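Local coordinates for erythrocyte membrane protein 1 (Plasmodium falciparum, PDB 2YK0) that probably binds receptors on host red cells as the N-terminal DBL1-alpha and CIDR-gamma part of a much longer membrane adhesin linked to rosetting, at residues A[81-86]-A[168-173]; A[267-272]-A[299-304]; A[644-649]-A[692-697]. The protein carries 8 engineered substitutions. All coordinates share one frame; numbering follows the deposited sequence.

Contact 1: residues A[81-86]-A[168-173]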
loop_
_atom_site.group_PDB
_atom_site.type_symbol
_atom_site.label_atom_id
_atom_site.label_comp_id
_atom_site.label_asym_id
_atom_site.label_seq_id
_atom_site.Cartn_x
_atom_site.Cartn_y
_atom_site.Cartn_z
ATOM N N LEU A 81 -16.071 -12.639 -30.251
ATOM C CA LEU A 81 -14.867 -13.443 -30.047
ATOM C C LEU A 81 -15.009 -14.395 -28.833
ATOM O O LEU A 81 -15.380 -13.955 -27.741
ATOM C CB LEU A 81 -13.600 -12.549 -29.904
ATOM C CG LEU A 81 -13.010 -11.930 -31.182
ATOM C CD1 LEU A 81 -12.030 -10.836 -30.851
ATOM C CD2 LEU A 81 -12.310 -12.967 -32.024
ATOM N N ASP A 82 -14.708 -15.692 -29.023
ATOM C CA ASP A 82 -14.775 -16.658 -27.923
ATOM C C ASP A 82 -13.481 -17.383 -27.660
ATOM O O ASP A 82 -12.947 -18.051 -28.538
ATOM C CB ASP A 82 -15.987 -17.620 -28.013
ATOM C CG ASP A 82 -15.778 -18.946 -27.298
ATOM O OD1 ASP A 82 -15.231 -19.867 -27.928
ATOM O OD2 ASP A 82 -16.102 -19.035 -26.078
ATOM N N HIS A 83 -13.050 -17.317 -26.405
ATOM C CA HIS A 83 -11.826 -17.896 -25.877
ATOM C C HIS A 83 -11.702 -19.410 -26.082
ATOM O O HIS A 83 -10.586 -19.950 -26.099
ATOM C CB HIS A 83 -11.659 -17.509 -24.402
ATOM C CG HIS A 83 -12.604 -18.216 -23.484
ATOM N ND1 HIS A 83 -13.941 -17.859 -23.407
ATOM C CD2 HIS A 83 -12.372 -19.241 -22.628
ATOM C CE1 HIS A 83 -14.478 -18.685 -22.521
ATOM N NE2 HIS A 83 -13.568 -19.526 -22.015
ATOM N N LEU A 84 -12.837 -20.086 -26.280
ATOM C CA LEU A 84 -12.850 -21.532 -26.484
ATOM C C LEU A 84 -12.377 -21.876 -27.890
ATOM O O LEU A 84 -12.046 -23.034 -28.175
ATOM C CB LEU A 84 -14.247 -22.099 -26.193
ATOM C CG LEU A 84 -14.716 -21.932 -24.738
ATOM C CD1 LEU A 84 -16.217 -21.981 -24.622
ATOM C CD2 LEU A 84 -14.048 -22.924 -23.816
ATOM N N PHE A 85 -12.279 -20.840 -28.755
ATOM C CA PHE A 85 -11.896 -21.007 -30.146
ATOM C C PHE A 85 -10.940 -19.909 -30.713
ATOM O O PHE A 85 -10.447 -20.031 -31.836
ATOM C CB PHE A 85 -13.181 -21.121 -30.993
ATOM C CG PHE A 85 -14.108 -22.284 -30.687
ATOM C CD1 PHE A 85 -13.792 -23.577 -31.101
ATOM C CD2 PHE A 85 -15.336 -22.073 -30.075
ATOM C CE1 PHE A 85 -14.661 -24.642 -30.860
ATOM C CE2 PHE A 85 -16.190 -23.139 -29.812
ATOM C CZ PHE A 85 -15.840 -24.421 -30.201
ATOM N N HIS A 86 -10.690 -18.845 -29.971
ATOM C CA HIS A 86 -9.826 -17.783 -30.502
ATOM C C HIS A 86 -8.607 -17.589 -29.616
ATOM O O HIS A 86 -8.261 -16.501 -29.142
ATOM C CB HIS A 86 -10.641 -16.505 -30.834
ATOM C CG HIS A 86 -11.897 -16.803 -31.605
ATOM N ND1 HIS A 86 -11.881 -17.611 -32.738
ATOM C CD2 HIS A 86 -13.170 -16.448 -31.342
ATOM C CE1 HIS A 86 -13.132 -17.698 -33.132
ATOM N NE2 HIS A 86 -13.945 -17.015 -32.323
ATOM N N ALA A 168 -8.074 -7.787 -25.328
ATOM C CA ALA A 168 -8.822 -6.542 -25.145
ATOM C C ALA A 168 -10.260 -6.773 -24.815
ATOM O O ALA A 168 -10.803 -6.016 -24.012
ATOM C CB ALA A 168 -8.723 -5.667 -26.386
ATOM N N LYS A 169 -10.892 -7.810 -25.408
ATOM C CA LYS A 169 -12.318 -8.090 -25.156
ATOM C C LYS A 169 -12.590 -8.541 -23.721
ATOM O O LYS A 169 -13.378 -7.929 -23.014
ATOM C CB LYS A 169 -12.889 -9.099 -26.184
ATOM C CG LYS A 169 -14.367 -9.461 -25.954
ATOM C CD LYS A 169 -14.799 -10.704 -26.704
ATOM C CE LYS A 169 -16.166 -11.187 -26.285
ATOM N NZ LYS A 169 -16.123 -11.855 -24.946
ATOM N N TYR A 170 -11.935 -9.621 -23.321
ATOM C CA TYR A 170 -12.027 -10.271 -22.032
ATOM C C TYR A 170 -11.536 -9.375 -20.916
ATOM O O TYR A 170 -12.151 -9.347 -19.857
ATOM C CB TYR A 170 -11.290 -11.618 -22.106
ATOM C CG TYR A 170 -12.100 -12.666 -22.853
ATOM C CD1 TYR A 170 -12.170 -12.668 -24.248
ATOM C CD2 TYR A 170 -12.844 -13.624 -22.165
ATOM C CE1 TYR A 170 -12.947 -13.608 -24.935
ATOM C CE2 TYR A 170 -13.619 -14.565 -22.844
ATOM C CZ TYR A 170 -13.657 -14.562 -24.226
ATOM O OH TYR A 170 -14.407 -15.505 -24.877
ATOM N N GLU A 171 -10.472 -8.594 -21.159
ATOM C CA GLU A 171 -9.965 -7.657 -20.167
ATOM C C GLU A 171 -10.999 -6.542 -19.983
ATOM O O GLU A 171 -11.305 -6.185 -18.854
ATOM C CB GLU A 171 -8.586 -7.112 -20.577
ATOM C CG GLU A 171 -8.074 -5.940 -19.743
ATOM C CD GLU A 171 -7.588 -6.222 -18.335
ATOM O OE1 GLU A 171 -7.239 -7.385 -18.032
ATOM O OE2 GLU A 171 -7.476 -5.250 -17.555
ATOM N N GLY A 172 -11.567 -6.061 -21.086
ATOM C CA GLY A 172 -12.593 -5.028 -21.056
ATOM C C GLY A 172 -13.860 -5.506 -20.377
ATOM O O GLY A 172 -14.605 -4.713 -19.792
ATOM N N ASN A 173 -14.102 -6.821 -20.444
ATOM C CA ASN A 173 -15.258 -7.454 -19.832
ATOM C C ASN A 173 -15.086 -7.373 -18.320
ATOM O O ASN A 173 -15.860 -6.696 -17.651
ATOM C CB ASN A 173 -15.374 -8.915 -20.306
ATOM C CG ASN A 173 -16.761 -9.332 -20.718
ATOM O OD1 ASN A 173 -17.702 -9.324 -19.913
ATOM N ND2 ASN A 173 -16.908 -9.725 -21.982
#
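Tyr-170 reaches from its helix to His-83 and gives this contact its one clear hydrogen bond. The backbone N of His-83 donates to Tyr-170 OH at 2.7 Å, and the N-H...O angle is 162°. A second nitrogen sits beside the same hydroxyl, with His-83 ND1 2.8 Å from Tyr-170 OH. In His-83, CG stands between the backbone N and the carbonyl carbon (chi1 73°). This folds the ring back and brings ND1 and the residue's own backbone N to the same hydroxyl.

The aromatic contact is oblique. The centroids of the His-83 and Tyr-170 rings are 5.2 Å apart and the planes lie at 75°. The hydroxyl meets the imidazole at its edge, near the ring plane. On the tyrosine side, Asp-82 CA lies at the ring edge, 3.3 Å from Tyr-170 OH.

Lys-169 packs its CD against Leu-81 CB (3.9 Å), and its CE lies 3.2 Å from Leu-81 O. The chain then bends at its last torsion, and NZ sits over the rim of one face of the Tyr-170 ring. Leu-81 also packs on Leu-165 and Val-166 of the same helix.

The loop carries its own turn. Phe-85 N bonds to Asp-82 O at 2.9 Å, and Asp-82 OD1 takes a weak bond from Leu-84 N.

Nearby, a disulfide from Cys-79 ties this long loop to Cys-273, the residue after Thr-272. The contact is a loop laid on helix 157-176, part of the mainly helical Duffy-binding-like fold of DBL1-alpha.

Contact 2: residues A[267-272]-A[299-304]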
loop_
_atom_site.group_PDB
_atom_site.type_symbol
_atom_site.label_atom_id
_atom_site.label_comp_id
_atom_site.label_asym_id
_atom_site.label_seq_id
_atom_site.Cartn_x
_atom_site.Cartn_y
_atom_site.Cartn_z
ATOM N N ILE A 267 -8.298 -2.007 -31.209
ATOM C CA ILE A 267 -8.033 -2.436 -29.832
ATOM C C ILE A 267 -9.011 -1.770 -28.843
ATOM O O ILE A 267 -9.478 -2.433 -27.915
ATOM C CB ILE A 267 -6.549 -2.355 -29.371
ATOM C CG1 ILE A 267 -5.528 -2.461 -30.529
ATOM C CG2 ILE A 267 -6.276 -3.376 -28.265
ATOM C CD1 ILE A 267 -5.100 -3.850 -31.001
ATOM N N TRP A 268 -9.373 -0.497 -29.090
ATOM C CA TRP A 268 -10.331 0.235 -28.275
ATOM C C TRP A 268 -11.760 -0.285 -28.409
ATOM O O TRP A 268 -12.537 -0.151 -27.465
ATOM C CB TRP A 268 -10.294 1.714 -28.592
ATOM C CG TRP A 268 -11.132 2.528 -27.663
ATOM C CD1 TRP A 268 -12.329 3.118 -27.945
ATOM C CD2 TRP A 268 -10.895 2.748 -26.269
ATOM N NE1 TRP A 268 -12.825 3.741 -26.826
ATOM C CE2 TRP A 268 -11.955 3.543 -25.785
ATOM C CE3 TRP A 268 -9.873 2.364 -25.380
ATOM C CZ2 TRP A 268 -12.026 3.960 -24.453
ATOM C CZ3 TRP A 268 -9.942 2.782 -24.066
ATOM C CH2 TRP A 268 -11.017 3.555 -23.610
ATOM N N LYS A 269 -12.119 -0.852 -29.573
ATOM C CA LYS A 269 -13.452 -1.400 -29.801
ATOM C C LYS A 269 -13.650 -2.664 -28.967
ATOM O O LYS A 269 -14.546 -2.675 -28.124
ATOM C CB LYS A 269 -13.715 -1.652 -31.297
ATOM C CG LYS A 269 -14.672 -0.640 -31.941
ATOM C CD LYS A 269 -15.884 -1.328 -32.604
ATOM C CE LYS A 269 -16.754 -0.357 -33.373
ATOM N NZ LYS A 269 -18.127 -0.875 -33.597
ATOM N N ALA A 270 -12.777 -3.689 -29.135
ATOM C CA ALA A 270 -12.827 -4.951 -28.369
ATOM C C ALA A 270 -12.815 -4.694 -26.825
ATOM O O ALA A 270 -13.488 -5.387 -26.052
ATOM C CB ALA A 270 -11.674 -5.863 -28.785
ATOM N N LEU A 271 -12.113 -3.640 -26.405
ATOM C CA LEU A 271 -12.083 -3.243 -25.014
ATOM C C LEU A 271 -13.461 -2.722 -24.574
ATOM O O LEU A 271 -14.041 -3.299 -23.649
ATOM C CB LEU A 271 -11.000 -2.184 -24.806
ATOM C CG LEU A 271 -10.435 -2.103 -23.406
ATOM C CD1 LEU A 271 -9.360 -3.166 -23.177
ATOM C CD2 LEU A 271 -9.895 -0.738 -23.143
ATOM N N THR A 272 -14.002 -1.673 -25.266
ATOM C CA THR A 272 -15.295 -1.040 -24.952
ATOM C C THR A 272 -16.503 -1.857 -25.395
ATOM O O THR A 272 -17.656 -1.413 -25.264
ATOM C CB THR A 272 -15.371 0.377 -25.497
ATOM O OG1 THR A 272 -15.167 0.359 -26.909
ATOM C CG2 THR A 272 -14.410 1.304 -24.823
ATOM N N GLY A 299 -17.246 5.471 -26.021
ATOM C CA GLY A 299 -16.931 5.808 -27.413
ATOM C C GLY A 299 -16.743 4.636 -28.358
ATOM O O GLY A 299 -15.995 4.746 -29.328
ATOM N N HIS A 300 -17.446 3.523 -28.095
ATOM C CA HIS A 300 -17.393 2.275 -28.854
ATOM C C HIS A 300 -17.773 2.433 -30.326
ATOM O O HIS A 300 -16.983 2.069 -31.201
ATOM C CB HIS A 300 -18.251 1.213 -28.152
ATOM C CG HIS A 300 -18.155 -0.154 -28.735
ATOM N ND1 HIS A 300 -17.003 -0.903 -28.625
ATOM C CD2 HIS A 300 -19.099 -0.894 -29.359
ATOM C CE1 HIS A 300 -17.270 -2.060 -29.209
ATOM N NE2 HIS A 300 -18.521 -2.104 -29.655
ATOM N N ASN A 301 -18.952 3.013 -30.602
ATOM C CA ASN A 301 -19.427 3.218 -31.977
ATOM C C ASN A 301 -19.091 4.619 -32.524
ATOM O O ASN A 301 -19.853 5.182 -33.318
ATOM C CB ASN A 301 -20.921 2.909 -32.073
ATOM C CG ASN A 301 -21.213 1.442 -31.934
ATOM O OD1 ASN A 301 -21.536 0.950 -30.846
ATOM N ND2 ASN A 301 -21.071 0.704 -33.028
ATOM N N GLU A 302 -17.924 5.156 -32.126
ATOM C CA GLU A 302 -17.482 6.498 -32.511
ATOM C C GLU A 302 -16.161 6.525 -33.288
ATOM O O GLU A 302 -15.707 7.614 -33.679
ATOM C CB GLU A 302 -17.379 7.394 -31.268
ATOM C CG GLU A 302 -18.685 7.607 -30.528
ATOM C CD GLU A 302 -18.576 8.409 -29.247
ATOM O OE1 GLU A 302 -17.761 9.359 -29.204
ATOM O OE2 GLU A 302 -19.308 8.089 -28.284
ATOM N N GLY A 303 -15.560 5.346 -33.490
ATOM C CA GLY A 303 -14.298 5.197 -34.206
ATOM C C GLY A 303 -13.086 5.500 -33.351
ATOM O O GLY A 303 -12.790 4.749 -32.418
ATOM N N ALA A 304 -12.377 6.599 -33.678
ATOM C CA ALA A 304 -11.148 7.057 -33.011
ATOM C C ALA A 304 -11.250 7.129 -31.474
ATOM O O ALA A 304 -12.189 7.763 -30.972
ATOM C CB ALA A 304 -10.708 8.397 -33.572
#
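Helix residues 267-272 meet loop 299-304, with the CA atoms of Lys-269 and His-300 5.5 Å apart. Both segments belong to the Duffy-binding-like fold of DBL1-alpha. The loop opens at Gly-299 with a positive phi of 71° and then curls, with a weak bond from Glu-302 N back to Gly-299 O.

His-300 is the main side chain here. Its CG is anti to the backbone N (chi1 -173°), which swings the ring against Lys-269 and Thr-272. Lys-269 crosses one face at about a right angle and makes a CH-pi contact, its CD 4.1 Å from the centroid of the His-300 ring. Thr-272 O lies over the opposite face. The ring thus lies between Lys-269 CD and Thr-272 O.

Trp-268 brings its indole edge toward the loop. Its NE1 is hydrogen-bonded to Cys-298 O, just before the segment, and Cys-298 is disulfide-linked to Cys-192.

The hydroxyl of Thr-272 joins loop to helix. It accepts from His-300 ND1 at 2.8 Å to OG1, close to the imidazole plane. Thr-272 OG1 then donates to Trp-268 O at 2.7 Å, while Thr-272 N reaches that same oxygen from the opposite face of the carbonyl.

Contact 3: residues A[644-649]-A[692-697]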
loop_
_atom_site.group_PDB
_atom_site.type_symbol
_atom_site.label_atom_id
_atom_site.label_comp_id
_atom_site.label_asym_id
_atom_site.label_seq_id
_atom_site.Cartn_x
_atom_site.Cartn_y
_atom_site.Cartn_z
ATOM N N GLY A 644 -2.293 -10.696 44.286
ATOM C CA GLY A 644 -2.301 -11.512 43.073
ATOM C C GLY A 644 -2.657 -10.716 41.835
ATOM O O GLY A 644 -2.566 -11.228 40.720
ATOM N N TYR A 645 -3.106 -9.465 42.033
ATOM C CA TYR A 645 -3.418 -8.513 40.977
ATOM C C TYR A 645 -2.241 -7.531 40.990
ATOM O O TYR A 645 -2.353 -6.344 41.334
ATOM C CB TYR A 645 -4.776 -7.843 41.211
ATOM C CG TYR A 645 -5.948 -8.797 41.100
ATOM C CD1 TYR A 645 -6.409 -9.500 42.211
ATOM C CD2 TYR A 645 -6.597 -8.997 39.889
ATOM C CE1 TYR A 645 -7.461 -10.408 42.106
ATOM C CE2 TYR A 645 -7.684 -9.863 39.785
ATOM C CZ TYR A 645 -8.127 -10.555 40.900
ATOM O OH TYR A 645 -9.216 -11.397 40.813
ATOM N N ASP A 646 -1.068 -8.117 40.681
ATOM C CA ASP A 646 0.248 -7.518 40.614
ATOM C C ASP A 646 0.667 -7.395 39.131
ATOM O O ASP A 646 -0.029 -7.912 38.241
ATOM C CB ASP A 646 1.235 -8.376 41.423
ATOM C CG ASP A 646 1.478 -9.791 40.915
ATOM O OD1 ASP A 646 0.648 -10.295 40.127
ATOM O OD2 ASP A 646 2.472 -10.412 41.346
ATOM N N ILE A 647 1.791 -6.706 38.860
ATOM C CA ILE A 647 2.234 -6.500 37.490
ATOM C C ILE A 647 2.592 -7.787 36.740
ATOM O O ILE A 647 2.295 -7.874 35.556
ATOM C CB ILE A 647 3.206 -5.300 37.332
ATOM C CG1 ILE A 647 3.334 -4.843 35.863
ATOM C CG2 ILE A 647 4.555 -5.528 38.031
ATOM C CD1 ILE A 647 3.683 -3.421 35.664
ATOM N N ALA A 648 3.117 -8.814 37.431
ATOM C CA ALA A 648 3.441 -10.085 36.784
ATOM C C ALA A 648 2.185 -10.711 36.119
ATOM O O ALA A 648 2.256 -11.229 34.985
ATOM C CB ALA A 648 4.047 -11.032 37.796
ATOM N N PHE A 649 1.029 -10.589 36.819
ATOM C CA PHE A 649 -0.294 -11.046 36.383
ATOM C C PHE A 649 -0.873 -10.124 35.289
ATOM O O PHE A 649 -1.549 -10.627 34.376
ATOM C CB PHE A 649 -1.250 -11.177 37.590
ATOM C CG PHE A 649 -2.681 -11.607 37.314
ATOM C CD1 PHE A 649 -2.963 -12.872 36.812
ATOM C CD2 PHE A 649 -3.750 -10.762 37.608
ATOM C CE1 PHE A 649 -4.277 -13.259 36.560
ATOM C CE2 PHE A 649 -5.067 -11.158 37.365
ATOM C CZ PHE A 649 -5.320 -12.396 36.835
ATOM N N ASN A 692 9.148 -13.114 51.798
ATOM C CA ASN A 692 9.137 -13.918 50.575
ATOM C C ASN A 692 9.596 -13.096 49.365
ATOM O O ASN A 692 9.519 -11.862 49.377
ATOM C CB ASN A 692 7.749 -14.556 50.334
ATOM C CG ASN A 692 7.114 -15.258 51.524
ATOM O OD1 ASN A 692 5.892 -15.223 51.705
ATOM N ND2 ASN A 692 7.907 -15.928 52.358
ATOM N N LYS A 693 10.103 -13.787 48.336
ATOM C CA LYS A 693 10.597 -13.156 47.120
ATOM C C LYS A 693 9.505 -13.151 46.042
ATOM O O LYS A 693 8.947 -14.211 45.732
ATOM C CB LYS A 693 11.863 -13.886 46.634
ATOM N N LYS A 694 9.188 -11.959 45.480
ATOM C CA LYS A 694 8.178 -11.824 44.422
ATOM C C LYS A 694 8.637 -12.488 43.126
ATOM O O LYS A 694 9.837 -12.597 42.873
ATOM C CB LYS A 694 7.823 -10.353 44.161
ATOM C CG LYS A 694 6.351 -10.148 43.821
ATOM C CD LYS A 694 6.143 -9.087 42.737
ATOM C CE LYS A 694 5.672 -9.682 41.428
ATOM N NZ LYS A 694 5.258 -8.648 40.441
ATOM N N LYS A 695 7.670 -12.922 42.311
ATOM C CA LYS A 695 7.881 -13.597 41.031
ATOM C C LYS A 695 8.228 -12.631 39.883
ATOM O O LYS A 695 7.635 -11.552 39.754
ATOM C CB LYS A 695 6.641 -14.447 40.686
ATOM C CG LYS A 695 6.887 -15.601 39.707
ATOM C CD LYS A 695 5.932 -16.783 39.925
ATOM C CE LYS A 695 4.514 -16.572 39.452
ATOM N NZ LYS A 695 3.606 -17.663 39.902
ATOM N N LYS A 696 9.202 -13.043 39.053
ATOM C CA LYS A 696 9.671 -12.318 37.874
ATOM C C LYS A 696 8.569 -12.268 36.815
ATOM O O LYS A 696 7.917 -13.285 36.549
ATOM C CB LYS A 696 10.915 -13.001 37.279
ATOM C CG LYS A 696 12.232 -12.623 37.947
ATOM C CD LYS A 696 13.214 -13.795 38.015
ATOM C CE LYS A 696 14.140 -13.881 36.823
ATOM N NZ LYS A 696 15.044 -15.059 36.906
ATOM N N ASP A 697 8.362 -11.081 36.223
ATOM C CA ASP A 697 7.377 -10.845 35.167
ATOM C C ASP A 697 7.912 -11.364 33.838
ATOM O O ASP A 697 9.125 -11.576 33.703
ATOM C CB ASP A 697 7.095 -9.350 34.990
ATOM C CG ASP A 697 6.989 -8.519 36.242
ATOM O OD1 ASP A 697 8.027 -8.331 36.918
ATOM O OD2 ASP A 697 5.933 -7.899 36.442
#
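Lys-694 lays the end of its side chain against the carboxylate of Asp-646, with CE 3.3 Å from Asp-646 OD2. Its NZ forms a salt bridge to the same oxygen, 3.4 Å between Lys-694 NZ and Asp-646 OD2. The two side chains come from opposite directions. The lysine chain is bent at chi2 and chi3, which also carries NZ over Ala-648, 3.8 Å from Ala-648 CB.

Asp-646 has a second task. It is the N-cap of helix 647-657. With CG between the backbone N and the carbonyl carbon (chi1 64°), the carboxylate turns over the helix start, where OD1 accepts a weak bond from Phe-649 N at 3.3 Å. One oxygen faces the helix and the other faces the lysine.

Asp-697 also meets this helix start, through OD2. That atom lies 3.2 Å from Ile-647 CG2 and is also close to Ala-648 N, but the angle there is too poor for a hydrogen bond. The helix start may help to stabilise this carboxylate, and Asp-697 OD1 has a long, weak ion pair with Lys-633. Ile-647 also packs on Ile-632 and Phe-636 of helix 611-636. Lys-695 turns to a different partner and pairs with Glu-676.

Asp-697 is itself the N-cap residue of helix 698-716, though its side chain makes no capping bond. Two helix starts are therefore brought together, in the DBL-related helical part of the CIDR-gamma domain.

Overall arrangement
The three contacts follow one another along the chain, each closing before the next opens. Contacts 1 and 2 are neighbours, with centres 15 Å apart. They join where helix 157-176 packs on helix 252-272: Ala-168 lies against Ile-267, Ala-270 and Leu-271. Loops 81-86 and 299-304 thus each lie against one helix of a touching pair in DBL1-alpha. Contact 3 lies on the opposite side of the chain's centre, in CIDR-gamma. Its centre is 68 Å from that of contact 1 and 74 Å from that of contact 2, and it touches neither. The set therefore samples both domains of this elongated adhesin fragment, all of it away from the magnesium sites.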